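Side-chain contacts in S12 family peptidase (Streptomyces sp. 82F2, PDB 3WWX), which probably hydrolyses amide bonds with preference for the D-configuration, as a D-stereospecific amidohydrolase of the serine beta-lactamase clan: residues A[51-54]-A[55-58]; A[159-162]-A[163-167]; A[337-340]-A[341-345]; A[9-12]-A[13-16]; A[116-119]-A[120-124]. All blocks are in the same frame, centred on the assembly; numbering follows the deposited sequence.

Interaction 1 of 5, residues A[51-54]-A[55-58]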
loop_
_atom_site.group_PDB
_atom_site.type_symbol
_atom_site.label_atom_id
_atom_site.label_comp_id
_atom_site.label_asym_id
_atom_site.label_seq_id
_atom_site.Cartn_x
_atom_site.Cartn_y
_atom_site.Cartn_z
ATOM N N VAL A 51 -6.863 -1.190 2.916
ATOM C CA VAL A 51 -5.689 -1.875 2.359
ATOM C C VAL A 51 -4.377 -1.158 2.666
ATOM O O VAL A 51 -3.297 -1.646 2.311
ATOM C CB VAL A 51 -5.828 -2.105 0.849
ATOM C CG1 VAL A 51 -7.148 -2.763 0.538
ATOM C CG2 VAL A 51 -5.689 -0.801 0.068
ATOM N N GLY A 52 -4.467 -0.024 3.346
ATOM C CA GLY A 52 -3.263 0.724 3.671
ATOM C C GLY A 52 -2.351 0.948 2.481
ATOM O O GLY A 52 -2.808 1.310 1.402
ATOM N N SER A 53 -1.065 0.692 2.706
ATOM C CA SER A 53 0.034 0.947 1.783
ATOM C C SER A 53 -0.114 0.327 0.388
ATOM O O SER A 53 0.559 0.736 -0.564
ATOM C CB SER A 53 1.301 0.394 2.457
ATOM O OG SER A 53 1.207 0.514 3.885
ATOM N N ILE A 54 -0.959 -0.691 0.253
ATOM C CA ILE A 54 -1.279 -1.234 -1.063
ATOM C C ILE A 54 -1.785 -0.141 -2.018
ATOM O O ILE A 54 -1.609 -0.225 -3.241
ATOM C CB ILE A 54 -2.257 -2.403 -0.897
ATOM C CG1 ILE A 54 -1.503 -3.651 -0.448
ATOM C CG2 ILE A 54 -3.059 -2.679 -2.172
ATOM C CD1 ILE A 54 -2.406 -4.727 0.130
ATOM N N THR A 55 -2.376 0.910 -1.455
ATOM C CA THR A 55 -2.799 2.065 -2.240
ATOM C C THR A 55 -1.675 2.577 -3.117
ATOM O O THR A 55 -1.906 3.052 -4.237
ATOM C CB THR A 55 -3.249 3.198 -1.307
ATOM O OG1 THR A 55 -4.334 2.750 -0.473
ATOM C CG2 THR A 55 -3.690 4.431 -2.080
ATOM N N LYS A 56 -0.444 2.494 -2.623
ATOM C CA LYS A 56 0.705 2.981 -3.371
ATOM C C LYS A 56 0.799 2.372 -4.767
ATOM O O LYS A 56 1.247 3.035 -5.690
ATOM C CB LYS A 56 1.994 2.710 -2.615
ATOM C CG LYS A 56 2.156 3.549 -1.368
ATOM C CD LYS A 56 3.549 3.397 -0.772
ATOM C CE LYS A 56 3.761 4.306 0.428
ATOM N NZ LYS A 56 2.929 3.939 1.585
ATOM N N THR A 57 0.435 1.103 -4.930
ATOM C CA THR A 57 0.532 0.501 -6.252
ATOM C C THR A 57 -0.443 1.172 -7.219
ATOM O O THR A 57 -0.126 1.363 -8.401
ATOM C CB THR A 57 0.262 -0.997 -6.197
ATOM O OG1 THR A 57 1.043 -1.590 -5.161
ATOM C CG2 THR A 57 0.611 -1.634 -7.527
ATOM N N PHE A 58 -1.626 1.536 -6.723
ATOM C CA PHE A 58 -2.598 2.254 -7.545
ATOM C C PHE A 58 -2.047 3.623 -7.949
ATOM O O PHE A 58 -2.107 4.025 -9.107
ATOM C CB PHE A 58 -3.927 2.410 -6.809
ATOM C CG PHE A 58 -4.670 1.113 -6.615
ATOM C CD1 PHE A 58 -4.387 0.297 -5.527
ATOM C CD2 PHE A 58 -5.652 0.712 -7.497
ATOM C CE1 PHE A 58 -5.065 -0.901 -5.321
ATOM C CE2 PHE A 58 -6.329 -0.505 -7.295
ATOM C CZ PHE A 58 -6.044 -1.293 -6.209
#
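T55 grips G52 where the chain turns into helix 55-68. G52 O takes two bonds from this one residue. T55 OG1 lies 2.8 Å from G52 O and approaches in the carbonyl plane. T55 N lies 2.9 Å from G52 O, tilted 22° out of that plane. The chi1 of -59° sets OG1 beside its own backbone N, so both donors reach the same oxygen. V51 CG2 comes within 3.8 Å of T55 OG1, and the two side chains cross at about a right angle. M240 N also bonds to OG1.

I54 and F58 are packed as well. They lie side by side and point the same way, with I54 CG2 4.1 Å from F58 CE1. I54 O sits at the ring edge, 3.6 Å from F58 CD1. F250 stacks on the F58 ring.

Between the S53 and K56 side chains the touch is looser: S53 is partly exposed and its CB is 4.0 Å from K56 NZ. The lysine chain runs extended and bends only at its last torsion (67°), which brings NZ back towards S53. NZ bonds Y158 OH, N160 OD1 and A237 O, while S53 OG bonds G304 N. The sequence from S53 to K56 fits the SxxK motif of this clan. The turn holds the S53 hydroxyl and the K56 amine near one another, with NZ gripped by three oxygens.

Interaction 2 of 5, residues A[159-162]-A[163-167]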
loop_
_atom_site.group_PDB
_atom_site.type_symbol
_atom_site.label_atom_id
_atom_site.label_comp_id
_atom_site.label_asym_id
_atom_site.label_seq_id
_atom_site.Cartn_x
_atom_site.Cartn_y
_atom_site.Cartn_z
ATOM N N SER A 159 9.052 5.852 2.754
ATOM C CA SER A 159 8.521 7.122 3.241
ATOM C C SER A 159 7.145 7.413 2.668
ATOM O O SER A 159 6.950 7.428 1.448
ATOM C CB SER A 159 9.462 8.272 2.872
ATOM O OG SER A 159 8.848 9.505 3.194
ATOM N N ASN A 160 6.191 7.621 3.561
ATOM C CA ASN A 160 4.825 7.864 3.127
ATOM C C ASN A 160 4.709 9.211 2.432
ATOM O O ASN A 160 3.838 9.395 1.580
ATOM C CB ASN A 160 3.900 7.735 4.331
ATOM C CG ASN A 160 3.784 6.306 4.786
ATOM O OD1 ASN A 160 3.465 5.434 3.982
ATOM N ND2 ASN A 160 4.144 6.032 6.022
ATOM N N THR A 161 5.589 10.157 2.767
ATOM C CA THR A 161 5.560 11.468 2.120
ATOM C C THR A 161 5.773 11.321 0.626
ATOM O O THR A 161 5.217 12.084 -0.169
ATOM C CB THR A 161 6.651 12.387 2.676
ATOM O OG1 THR A 161 6.666 12.262 4.101
ATOM C CG2 THR A 161 6.362 13.840 2.301
ATOM N N ASN A 162 6.545 10.327 0.226
ATOM C CA ASN A 162 6.810 10.131 -1.193
ATOM C C ASN A 162 5.542 9.949 -1.983
ATOM O O ASN A 162 5.440 10.485 -3.089
ATOM C CB ASN A 162 7.706 8.931 -1.414
ATOM C CG ASN A 162 9.149 9.228 -1.088
ATOM O OD1 ASN A 162 9.607 10.355 -1.285
ATOM N ND2 ASN A 162 9.871 8.236 -0.610
ATOM N N PHE A 163 4.572 9.219 -1.433
ATOM C CA PHE A 163 3.344 8.945 -2.177
ATOM C C PHE A 163 2.272 9.997 -1.991
ATOM O O PHE A 163 1.447 10.168 -2.879
ATOM C CB PHE A 163 2.860 7.521 -1.943
ATOM C CG PHE A 163 3.593 6.532 -2.815
ATOM C CD1 PHE A 163 4.919 6.206 -2.549
ATOM C CD2 PHE A 163 2.984 5.965 -3.914
ATOM C CE1 PHE A 163 5.626 5.355 -3.368
ATOM C CE2 PHE A 163 3.695 5.094 -4.735
ATOM C CZ PHE A 163 5.013 4.786 -4.458
ATOM N N VAL A 164 2.299 10.751 -0.898
ATOM C CA VAL A 164 1.491 11.964 -0.840
ATOM C C VAL A 164 1.939 12.961 -1.926
ATOM O O VAL A 164 1.100 13.522 -2.641
ATOM C CB VAL A 164 1.517 12.576 0.568
ATOM C CG1 VAL A 164 0.752 13.887 0.605
ATOM C CG2 VAL A 164 0.922 11.585 1.558
ATOM N N LEU A 165 3.239 13.175 -2.062
ATOM C CA LEU A 165 3.778 13.993 -3.153
ATOM C C LEU A 165 3.373 13.421 -4.514
ATOM O O LEU A 165 2.956 14.164 -5.402
ATOM C CB LEU A 165 5.295 14.078 -3.030
ATOM C CG LEU A 165 5.754 14.939 -1.852
ATOM C CD1 LEU A 165 7.188 14.697 -1.538
ATOM C CD2 LEU A 165 5.483 16.425 -2.134
ATOM N N ALA A 166 3.468 12.103 -4.690
ATOM C CA ALA A 166 3.105 11.503 -5.971
ATOM C C ALA A 166 1.641 11.809 -6.315
ATOM O O ALA A 166 1.306 12.096 -7.474
ATOM C CB ALA A 166 3.358 10.020 -5.934
ATOM N N GLY A 167 0.749 11.748 -5.331
ATOM C CA GLY A 167 -0.632 12.123 -5.530
ATOM C C GLY A 167 -0.767 13.573 -5.963
ATOM O O GLY A 167 -1.590 13.905 -6.814
#
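T161 and L165 meet through their torsions: chi1 of -44° puts T161 CG2 opposite the backbone N, and chi1 of -71° turns L165 back along the helix. T161 CG2 ends 4.0 Å from L165 CD1, with the two side chains side by side. This is the first turn of helix 160-174, directly after S159. N160 closes what fits the YxN motif of the beta-lactamase clan. S159 is the N-cap, although its OG takes only a weak bond from T161 N; I108 O is its stronger partner.

N160 O accepts from two amides. V164 N comes in the carbonyl plane, while F163 N sits above it. V164 CG2 also touches this oxygen, at 3.6 Å from N160 O.

The polar tips reach further. N160 ND2 bonds T112 OG1 and N160 OD1 bonds K56 NZ, T161 OG1 bonds Y109 O, and the N162 amide is held by S106 OG and H104 ND1. Both ends of each amide have partners, which should limit rotation; T161 and N162 are buried. The F163 ring meets H104. It also lies against its neighbour in the chain, with F163 CD1 3.8 Å from N162 C and 4.1 Å from N162 CB.

Interaction 3 of 5, residues A[337-340]-A[341-345]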
loop_
_atom_site.group_PDB
_atom_site.type_symbol
_atom_site.label_atom_id
_atom_site.label_comp_id
_atom_site.label_asym_id
_atom_site.label_seq_id
_atom_site.Cartn_x
_atom_site.Cartn_y
_atom_site.Cartn_z
ATOM N N VAL A 337 1.431 -16.652 5.533
ATOM C CA VAL A 337 0.323 -16.889 4.622
ATOM C C VAL A 337 0.840 -16.945 3.179
ATOM O O VAL A 337 0.420 -17.792 2.392
ATOM C CB VAL A 337 -0.766 -15.795 4.768
ATOM C CG1 VAL A 337 -1.907 -16.048 3.800
ATOM C CG2 VAL A 337 -1.302 -15.770 6.224
ATOM N N ILE A 338 1.753 -16.040 2.857
ATOM C CA ILE A 338 2.360 -15.975 1.525
ATOM C C ILE A 338 3.153 -17.247 1.235
ATOM O O ILE A 338 3.003 -17.858 0.163
ATOM C CB ILE A 338 3.232 -14.721 1.382
ATOM C CG1 ILE A 338 2.359 -13.448 1.447
ATOM C CG2 ILE A 338 4.002 -14.742 0.068
ATOM C CD1 ILE A 338 3.149 -12.162 1.687
ATOM N N GLU A 339 3.973 -17.671 2.190
ATOM C CA GLU A 339 4.747 -18.895 2.025
ATOM C C GLU A 339 3.840 -20.112 1.903
ATOM O O GLU A 339 4.104 -21.008 1.098
ATOM C CB GLU A 339 5.730 -19.067 3.182
ATOM C CG GLU A 339 6.992 -18.282 3.034
ATOM C CD GLU A 339 8.039 -18.968 2.173
ATOM O OE1 GLU A 339 7.926 -20.194 1.956
ATOM O OE2 GLU A 339 8.971 -18.275 1.758
ATOM N N ALA A 340 2.766 -20.167 2.682
ATOM C CA ALA A 340 1.854 -21.302 2.614
ATOM C C ALA A 340 1.232 -21.399 1.222
ATOM O O ALA A 340 1.184 -22.468 0.597
ATOM C CB ALA A 340 0.785 -21.175 3.661
ATOM N N GLU A 341 0.774 -20.265 0.715
ATOM C CA GLU A 341 0.084 -20.255 -0.561
ATOM C C GLU A 341 1.018 -20.559 -1.722
ATOM O O GLU A 341 0.679 -21.387 -2.580
ATOM C CB GLU A 341 -0.599 -18.904 -0.778
ATOM C CG GLU A 341 -1.315 -18.760 -2.131
ATOM C CD GLU A 341 -2.407 -19.793 -2.360
ATOM O OE1 GLU A 341 -2.656 -20.152 -3.525
ATOM O OE2 GLU A 341 -3.071 -20.222 -1.385
ATOM N N PHE A 342 2.161 -19.898 -1.791
ATOM C CA PHE A 342 3.017 -20.022 -2.975
ATOM C C PHE A 342 4.007 -21.180 -2.900
ATOM O O PHE A 342 4.480 -21.639 -3.936
ATOM C CB PHE A 342 3.733 -18.710 -3.263
ATOM C CG PHE A 342 2.810 -17.625 -3.728
ATOM C CD1 PHE A 342 2.414 -17.544 -5.051
ATOM C CD2 PHE A 342 2.311 -16.703 -2.830
ATOM C CE1 PHE A 342 1.545 -16.550 -5.464
ATOM C CE2 PHE A 342 1.423 -15.729 -3.238
ATOM C CZ PHE A 342 1.052 -15.645 -4.551
ATOM N N CYS A 343 4.309 -21.649 -1.689
ATOM C CA CYS A 343 5.282 -22.740 -1.505
ATOM C C CYS A 343 4.731 -23.951 -0.767
ATOM O O CYS A 343 5.430 -24.969 -0.658
ATOM C CB CYS A 343 6.521 -22.217 -0.778
ATOM S SG CYS A 343 7.436 -20.994 -1.720
ATOM N N GLY A 344 3.493 -23.861 -0.277
ATOM C CA GLY A 344 2.893 -24.951 0.476
ATOM C C GLY A 344 3.515 -25.144 1.844
ATOM O O GLY A 344 3.359 -26.203 2.451
ATOM N N THR A 345 4.216 -24.124 2.331
ATOM C CA THR A 345 4.924 -24.184 3.605
ATOM C C THR A 345 3.943 -24.279 4.774
ATOM O O THR A 345 3.075 -23.418 4.949
ATOM C CB THR A 345 5.822 -22.942 3.796
ATOM O OG1 THR A 345 6.692 -22.786 2.666
ATOM C CG2 THR A 345 6.668 -23.064 5.065
#
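E339 and T345 join the last full turn of helix 334-343 to the tail after it. The glutamate can be followed outwards. Its CB lies 3.9 Å from both T345 OG1 and T345 CB. From CG the chain bends at chi2 (-83°), which folds the carboxylate back towards the helix end. CD is then 4.1 Å from T345 OG1. At the tip, E339 OE1 accepts from T345 OG1 at 3.0 Å, using the anti lone pair, away from the other oxygen. The same OE1 touches C343, at 3.7 Å from its CB, and bonds S293 OG. One carboxylate oxygen therefore ties together the helix, its tail and a loop.

I338 and F342 meet one turn apart on the buried face. I338 CG2 is 3.9 Å from F342 CD2, and I338 O lies at the ring edge. E341 CG rests over one face of the ring, offset towards its rim. L292, L322 and Q313 help to enclose this pair.

The last bonds of the helix are weak. C343 N still bonds E339 O firmly, but G344 N to A340 O and T345 N to E339 O are both weak, the second because it is long (3.4 Å). C343 forms a disulfide with C294. G344 has positive phi and is the first residue to leave the helix: this is a glycine-terminated helix C-terminus, here pinned by a disulfide.

Interaction 4 of 5, residues A[9-12]-A[13-16]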
loop_
_atom_site.group_PDB
_atom_site.type_symbol
_atom_site.label_atom_id
_atom_site.label_comp_id
_atom_site.label_asym_id
_atom_site.label_seq_id
_atom_site.Cartn_x
_atom_site.Cartn_y
_atom_site.Cartn_z
ATOM N N ALA A 9 -2.795 -25.423 3.156
ATOM C CA ALA A 9 -1.707 -24.786 3.883
ATOM C C ALA A 9 -2.073 -23.334 4.181
ATOM O O ALA A 9 -1.748 -22.799 5.245
ATOM C CB ALA A 9 -0.429 -24.853 3.085
ATOM N N THR A 10 -2.738 -22.694 3.229
ATOM C CA THR A 10 -3.083 -21.284 3.409
ATOM C C THR A 10 -4.138 -21.144 4.502
ATOM O O THR A 10 -4.042 -20.246 5.335
ATOM C CB THR A 10 -3.545 -20.686 2.105
ATOM O OG1 THR A 10 -2.608 -21.062 1.091
ATOM C CG2 THR A 10 -3.600 -19.143 2.201
ATOM N N GLN A 11 -5.118 -22.035 4.508
ATOM C CA GLN A 11 -6.109 -22.102 5.589
ATOM C C GLN A 11 -5.420 -22.267 6.943
ATOM O O GLN A 11 -5.731 -21.566 7.911
ATOM C CB GLN A 11 -7.077 -23.253 5.334
ATOM C CG GLN A 11 -8.165 -23.393 6.398
ATOM C CD GLN A 11 -9.077 -22.177 6.461
ATOM O OE1 GLN A 11 -9.575 -21.708 5.433
ATOM N NE2 GLN A 11 -9.325 -21.681 7.675
ATOM N N GLN A 12 -4.454 -23.174 7.012
ATOM C CA GLN A 12 -3.688 -23.387 8.226
ATOM C C GLN A 12 -2.994 -22.105 8.685
ATOM O O GLN A 12 -2.911 -21.813 9.876
ATOM C CB GLN A 12 -2.651 -24.481 7.947
ATOM C CG GLN A 12 -2.159 -25.282 9.113
ATOM C CD GLN A 12 -1.419 -26.527 8.635
ATOM O OE1 GLN A 12 -1.914 -27.254 7.773
ATOM N NE2 GLN A 12 -0.221 -26.755 9.164
ATOM N N ALA A 13 -2.479 -21.331 7.726
ATOM C CA ALA A 13 -1.755 -20.106 8.036
ATOM C C ALA A 13 -2.702 -19.023 8.575
ATOM O O ALA A 13 -2.324 -18.241 9.432
ATOM C CB ALA A 13 -0.999 -19.601 6.804
ATOM N N LEU A 14 -3.928 -19.008 8.085
ATOM C CA LEU A 14 -4.940 -18.121 8.654
ATOM C C LEU A 14 -5.233 -18.521 10.098
ATOM O O LEU A 14 -5.350 -17.660 10.985
ATOM C CB LEU A 14 -6.234 -18.164 7.854
ATOM C CG LEU A 14 -6.168 -17.682 6.395
ATOM C CD1 LEU A 14 -7.509 -17.791 5.732
ATOM C CD2 LEU A 14 -5.644 -16.247 6.325
ATOM N N GLU A 15 -5.376 -19.830 10.328
ATOM C CA GLU A 15 -5.603 -20.312 11.687
ATOM C C GLU A 15 -4.437 -19.964 12.618
ATOM O O GLU A 15 -4.643 -19.597 13.781
ATOM C CB GLU A 15 -5.837 -21.821 11.688
ATOM C CG GLU A 15 -7.025 -22.281 10.877
ATOM C CD GLU A 15 -8.357 -21.898 11.457
ATOM O OE1 GLU A 15 -8.391 -21.334 12.575
ATOM O OE2 GLU A 15 -9.388 -22.165 10.790
ATOM N N ALA A 16 -3.206 -20.037 12.124
ATOM C CA ALA A 16 -2.059 -19.630 12.933
ATOM C C ALA A 16 -2.098 -18.150 13.329
ATOM O O ALA A 16 -1.717 -17.776 14.440
ATOM C CB ALA A 16 -0.764 -19.949 12.231
#
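Q11 and E15 face each other across one regular turn of helix 8-19, where E15 N bonds Q11 O at 3.0 Å. The same i to i+4 pattern runs from A9 to A16. Above it the two side chains make a second bond: Q11 NE2 donates to E15 OE2 at 3.2 Å. The bond is bent, with an N-H...O angle of 135°. OE2 lies near the amide plane of Q11, but NE2 meets the carboxylate from above its plane. The two planes are 51° apart. The bend at chi2 of Q11 (63°) carries its amide along the helix towards E15. NE2 also bonds T39 O on strand 36-41.

Towards the sheet and helix 334-343 the helix turns mainly L14 and A13. L14 CG lies 3.5 Å from T10 O, and the leucine packs on A25, A27 and A40. A13 CB sits 3.4 Å from T10 O and turns to V337 and A340 of helix 334-343. T10 is the polar member on that side, and its OG1 bonds E341 OE2.

Q11 thus has two acceptors, a carboxylate in its own helix and a backbone oxygen in the sheet. These should limit rotation of the amide and tie the helix to the edge strand. The bent, out-of-plane bond to the exposed E15 suggests only a modest share of that hold.

Interaction 5 of 5, residues A[116-119]-A[120-124]. With DIA (octane 1,8-diamine), chain B.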
loop_
_atom_site.group_PDB
_atom_site.type_symbol
_atom_site.label_atom_id
_atom_site.label_comp_id
_atom_site.label_asym_id
_atom_site.label_seq_id
_atom_site.Cartn_x
_atom_site.Cartn_y
_atom_site.Cartn_z
ATOM N N ALA A 116 5.063 14.693 16.733
ATOM C CA ALA A 116 3.735 15.258 16.994
ATOM C C ALA A 116 2.651 14.531 16.201
ATOM O O ALA A 116 1.552 14.245 16.712
ATOM C CB ALA A 116 3.712 16.738 16.695
ATOM N N PHE A 117 2.952 14.195 14.953
ATOM C CA PHE A 117 1.995 13.418 14.159
ATOM C C PHE A 117 1.712 12.087 14.828
ATOM O O PHE A 117 0.556 11.648 14.909
ATOM C CB PHE A 117 2.539 13.183 12.744
ATOM C CG PHE A 117 1.536 12.552 11.794
ATOM C CD1 PHE A 117 0.641 13.333 11.055
ATOM C CD2 PHE A 117 1.473 11.184 11.661
ATOM C CE1 PHE A 117 -0.285 12.735 10.191
ATOM C CE2 PHE A 117 0.537 10.587 10.803
ATOM C CZ PHE A 117 -0.322 11.370 10.076
ATOM N N GLN A 118 2.755 11.431 15.303
ATOM C CA GLN A 118 2.566 10.148 15.964
ATOM C C GLN A 118 1.712 10.276 17.213
ATOM O O GLN A 118 0.902 9.416 17.512
ATOM C CB GLN A 118 3.900 9.556 16.367
ATOM C CG GLN A 118 4.759 9.111 15.202
ATOM C CD GLN A 118 5.790 8.089 15.622
ATOM O OE1 GLN A 118 6.984 8.256 15.376
ATOM N NE2 GLN A 118 5.335 7.020 16.253
ATOM N N ALA A 119 1.917 11.335 17.971
ATOM C CA ALA A 119 1.121 11.523 19.175
ATOM C C ALA A 119 -0.356 11.697 18.873
ATOM O O ALA A 119 -1.207 11.288 19.674
ATOM C CB ALA A 119 1.646 12.715 19.959
ATOM N N LYS A 120 -0.675 12.311 17.740
ATOM C CA LYS A 120 -2.065 12.551 17.367
ATOM C C LYS A 120 -2.704 11.339 16.707
ATOM O O LYS A 120 -3.885 11.115 16.882
ATOM C CB LYS A 120 -2.183 13.741 16.409
ATOM C CG LYS A 120 -1.911 15.097 17.052
ATOM C CD LYS A 120 -2.249 16.188 16.048
ATOM C CE LYS A 120 -1.972 17.584 16.557
ATOM N NZ LYS A 120 -0.512 17.841 16.655
ATOM N N VAL A 121 -1.922 10.563 15.960
ATOM C CA VAL A 121 -2.480 9.576 15.047
ATOM C C VAL A 121 -2.216 8.128 15.435
ATOM O O VAL A 121 -3.078 7.267 15.226
ATOM C CB VAL A 121 -1.969 9.852 13.611
ATOM C CG1 VAL A 121 -2.459 8.762 12.627
ATOM C CG2 VAL A 121 -2.448 11.188 13.164
ATOM N N PHE A 122 -1.050 7.835 15.996
ATOM C CA PHE A 122 -0.668 6.435 16.241
ATOM C C PHE A 122 -0.789 5.968 17.672
ATOM O O PHE A 122 -0.869 4.757 17.930
ATOM C CB PHE A 122 0.722 6.171 15.670
ATOM C CG PHE A 122 0.757 6.262 14.160
ATOM C CD1 PHE A 122 -0.160 5.558 13.386
ATOM C CD2 PHE A 122 1.657 7.079 13.518
ATOM C CE1 PHE A 122 -0.150 5.649 12.009
ATOM C CE2 PHE A 122 1.672 7.169 12.142
ATOM C CZ PHE A 122 0.766 6.468 11.390
ATOM N N GLY A 123 -0.824 6.903 18.604
ATOM C CA GLY A 123 -0.980 6.556 20.009
ATOM C C GLY A 123 -2.398 6.798 20.482
ATOM O O GLY A 123 -3.302 6.969 19.674
ATOM N N PRO A 124 -2.601 6.842 21.805
ATOM C CA PRO A 124 -3.950 7.070 22.338
ATOM C C PRO A 124 -4.604 8.383 21.876
ATOM O O PRO A 124 -5.836 8.479 21.877
ATOM C CB PRO A 124 -3.732 7.048 23.858
ATOM C CG PRO A 124 -2.514 6.186 24.038
ATOM C CD PRO A 124 -1.630 6.521 22.867
HETATM N N1 DIA B . -0.567 2.317 16.441
HETATM C C1 DIA B . -1.659 2.819 15.673
HETATM C C2 DIA B . -2.042 2.056 14.423
HETATM C C3 DIA B . -0.903 1.408 13.708
HETATM C C4 DIA B . -0.604 1.883 12.302
HETATM C C5 DIA B . -0.677 0.772 11.289
HETATM C C6 DIA B . 0.114 -0.460 11.656
HETATM C C7 DIA B . -0.137 -1.579 10.697
HETATM C C8 DIA B . 0.846 -2.680 10.990
HETATM N N8 DIA B . 0.328 -3.893 10.460
HETATM O O HOH W 1 0.984 16.053 18.861
#
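F122, which follows V121 of helix 115-121, is one of the residues of the octane 1,8-diamine pocket. F117, V121 and F122 build the apolar part. F117 has chi1 of -172°, which swings its ring towards the helix end. V121 CG2 then stands over one face of it, 3.9 Å from the F117 ring centroid, in a CH-pi contact. F122 CE2 meets the edge of the same ring, 3.8 Å from F117 CE2. The two phenyl planes are 64° apart, an oblique pair. V121 CG1 covers one face of F122, offset towards the rim. W134 and Y111 meet F117 edge-to-face.

Backbone bonds close the helix. Q118 O accepts from both F122 N and G123 N, at 2.9 Å and 3.2 Å from Q118 O. At the outer side, a bridging water lies 2.9 Å from A116 O. The same water is 3.2 Å from K120 NZ.

The ligand uses F122 twice. DIA N1 donates to F122 O at 2.9 Å, and DIA C4 lies 3.8 Å from F122 CE1. H306 bonds V121 O and its ring meets that of F122. F122 thus offers a backbone acceptor to an amine and an apolar ring to an alkyl chain, which suits this diamine.

From the N terminus the order is interaction 4, interaction 1, interaction 5, interaction 2 and interaction 3. All five are local turns in series, so none nests in or crosses another, and none closes a long loop. Two pairs come together in space. Interactions 3 and 4, with centres about 9 Å apart, pack the first and last helices against each other beside the main sheet. Interactions 1 and 2, with centres about 11 Å apart, join the starts of helices 55-68 and 160-174 through K56 and N160. Interaction 5 stands apart from both pairs, at the diamine pocket, and its nearest atoms are about 6 Å from interaction 2.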